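Local coordinates for protein extracellular subtilisin-like serine proteinase (Vibrio sp. PA-44, PDB 1SH7) that probably cleaves peptide bonds as the catalytic domain of a secreted, calcium-binding, cold-adapted serine endopeptidase of the subtilisin family, at residues G107-V112 against S134-S139. Sequence-based numbering, arbitrary orientation. Where two conformers were deposited one is given.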
ATOM      1  N   GLY A 107      13.732 -10.635  10.652  1.00 14.72           N
ATOM      2  CA  GLY A 107      12.596 -11.337  10.076  1.00 13.64           C
ATOM      3  C   GLY A 107      11.945 -10.537   8.945  1.00 12.50           C
ATOM      4  O   GLY A 107      11.536 -11.088   7.941  1.00 11.18           O
ATOM      5  N   VAL A 108      11.817  -9.226   9.120  1.00 11.77           N
ATOM      6  CA  VAL A 108      11.326  -8.353   8.059  1.00 11.67           C
ATOM      7  C   VAL A 108      12.267  -8.379   6.823  1.00 11.62           C
ATOM      8  O   VAL A 108      11.800  -8.508   5.669  1.00 11.38           O
ATOM      9  CB  VAL A 108      11.084  -6.904   8.571  1.00 11.39           C
ATOM     10  CG1 VAL A 108      10.623  -6.008   7.453  1.00 12.53           C
ATOM     11  CG2 VAL A 108      10.056  -6.896   9.720  1.00 12.03           C
ATOM     12  N   ILE A 109      13.578  -8.309   7.055  1.00 11.02           N
ATOM     13  CA  ILE A 109      14.552  -8.419   5.973  1.00 12.19           C
ATOM     14  C   ILE A 109      14.396  -9.735   5.214  1.00 12.34           C
ATOM     15  O   ILE A 109      14.406  -9.751   3.981  1.00 13.54           O
ATOM     16  CB  ILE A 109      16.052  -8.234   6.534  1.00 11.92           C
ATOM     17  CG1 ILE A 109      16.256  -6.782   6.928  1.00 13.06           C
ATOM     18  CG2 ILE A 109      17.129  -8.744   5.495  1.00 12.15           C
ATOM     19  CD1 ILE A 109      17.474  -6.543   7.781  1.00 13.42           C
ATOM     20  N   SER A 110      14.183 -10.835   5.935  1.00 12.92           N
ATOM     21  CA  SER A 110      14.007 -12.134   5.302  1.00 12.89           C
ATOM     22  C   SER A 110      12.786 -12.104   4.385  1.00 13.42           C
ATOM     23  O   SER A 110      12.809 -12.675   3.292  1.00 13.30           O
ATOM     24  CB  SER A 110      13.833 -13.249   6.358  1.00 13.68           C
ATOM     25  OG  SER A 110      15.029 -13.430   7.100  1.00 13.96           O
ATOM     26  N   GLY A 111      11.715 -11.454   4.840  1.00 12.95           N
ATOM     27  CA  GLY A 111      10.513 -11.315   4.042  1.00 12.07           C
ATOM     28  C   GLY A 111      10.797 -10.471   2.797  1.00 12.53           C
ATOM     29  O   GLY A 111      10.335 -10.810   1.714  1.00 11.25           O
ATOM     30  N   VAL A 112      11.565  -9.394   2.962  1.00 12.14           N
ATOM     31  CA  VAL A 112      11.879  -8.499   1.838  1.00 12.83           C
ATOM     32  C   VAL A 112      12.707  -9.268   0.784  1.00 12.71           C
ATOM     33  O   VAL A 112      12.384  -9.253  -0.406  1.00 14.21           O
ATOM     34  CB  VAL A 112      12.600  -7.228   2.327  1.00 12.46           C
ATOM     35  CG1 VAL A 112      13.156  -6.404   1.166  1.00 12.40           C
ATOM     36  CG2 VAL A 112      11.675  -6.406   3.224  1.00 11.51           C
ATOM     37  N   SER A 134      17.131   1.791  10.457  1.00 20.63           N
ATOM     38  CA  SER A 134      17.911   0.545  10.280  1.00 20.76           C
ATOM     39  C   SER A 134      18.579   0.580   8.909  1.00 20.49           C
ATOM     40  O   SER A 134      17.902   0.456   7.912  1.00 21.12           O
ATOM     41  CB  SER A 134      16.979  -0.672  10.379  1.00 20.92           C
ATOM     42  OG  SER A 134      17.579  -1.913  10.001  1.00 21.23           O
ATOM     43  N   THR A 135      19.900   0.752   8.820  1.00 20.81           N
ATOM     44  CA  THR A 135      20.525   0.712   7.499  1.00 20.81           C
ATOM     45  C   THR A 135      20.428  -0.686   6.877  1.00 19.67           C
ATOM     46  O   THR A 135      20.330  -0.804   5.661  1.00 19.29           O
ATOM     47  CB  THR A 135      21.978   1.259   7.469  1.00 21.83           C
ATOM     48  OG1 THR A 135      22.868   0.352   8.118  1.00 23.48           O
ATOM     49  CG2 THR A 135      22.076   2.576   8.259  1.00 23.37           C
ATOM     50  N   ALA A 136      20.394  -1.728   7.698  1.00 18.45           N
ATOM     51  CA  ALA A 136      20.286  -3.092   7.175  1.00 17.55           C
ATOM     52  C   ALA A 136      18.940  -3.329   6.487  1.00 16.94           C
ATOM     53  O   ALA A 136      18.898  -3.878   5.375  1.00 16.32           O
ATOM     54  CB  ALA A 136      20.508  -4.117   8.260  1.00 18.11           C
ATOM     55  N   LEU A 137      17.851  -2.927   7.132  1.00 15.41           N
ATOM     56  CA  LEU A 137      16.516  -3.031   6.504  1.00 14.93           C
ATOM     57  C   LEU A 137      16.395  -2.123   5.274  1.00 14.10           C
ATOM     58  O   LEU A 137      15.818  -2.518   4.258  1.00 14.10           O
ATOM     59  CB  LEU A 137      15.428  -2.674   7.512  1.00 15.23           C
ATOM     60  CG  LEU A 137      13.962  -2.726   7.068  1.00 15.46           C
ATOM     61  CD1 LEU A 137      13.591  -4.068   6.378  1.00 15.57           C
ATOM     62  CD2 LEU A 137      13.048  -2.432   8.294  1.00 14.56           C
ATOM     63  N   ASP A 138      16.934  -0.910   5.365  1.00 14.25           N
ATOM     64  CA  ASP A 138      16.948   0.024   4.230  1.00 14.92           C
ATOM     65  C   ASP A 138      17.653  -0.600   3.035  1.00 15.00           C
ATOM     66  O   ASP A 138      17.202  -0.480   1.896  1.00 15.42           O
ATOM     67  CB  ASP A 138      17.688   1.317   4.565  1.00 14.51           C
ATOM     68  CG  ASP A 138      16.954   2.199   5.535  1.00 17.00           C
ATOM     69  OD1 ASP A 138      15.808   1.873   5.934  1.00 12.63           O
ATOM     70  OD2 ASP A 138      17.474   3.292   5.936  1.00 16.27           O
ATOM     71  N   SER A 139      18.783  -1.245   3.298  1.00 15.80           N
ATOM     72  CA  SER A 139      19.594  -1.865   2.247  1.00 15.42           C
ATOM     73  C   SER A 139      18.882  -3.044   1.579  1.00 14.74           C
ATOM     74  O   SER A 139      18.920  -3.191   0.343  1.00 13.67           O
ATOM     75  CB  SER A 139      20.967  -2.271   2.810  0.65 15.85           C
ATOM     76  OG  SER A 139      21.672  -1.096   3.173  0.65 16.67           O
TER
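Leu-137 reaches across to Val-108 and Ile-109 where two neighbouring helices of the subtilisin alpha/beta fold, 105-118 and 135-146, run side by side in the catalytic domain. They belong to successive beta-alpha-beta crossovers joined through strand 123-127, and their axes here are nearly parallel, 10° apart and separated by 9.6 Å. One methyl of Leu-137, CD1, does most of the touching: it meets Val-108 CG1 at 3.7 Å and the Ile-109 CG1 methylene at 3.8 Å, with Val-112 CG2 more distant at 4.4 Å. Leu-137 gets there because its CG stands opposite the backbone N (chi1 -180°), which stretches the branch out toward the other helix. Ile-109 answers from the more open side. Its CG1 lies beside its own backbone N, the end of the chain is extended, and CD1 ends over the Ala-136 to Leu-137 peptide, close to Ala-136 CB. The side chains meet as apolar groups, buried around the valines and leucine and open at Ala-136. Beneath them, Met-127 of strand 123-127 touches both Val-108 and Val-112. Ala-140 touches Ile-109 and Val-112, and Val-112 goes on to Val-141 and Ala-144. Asp-138, turned off the interface, pairs with Arg-169 in a salt bridge. Ser-134 caps the start of helix 135-146: Leu-137 N donates to Ser-134 OG over 3.1 Å, nearly straight at 165°.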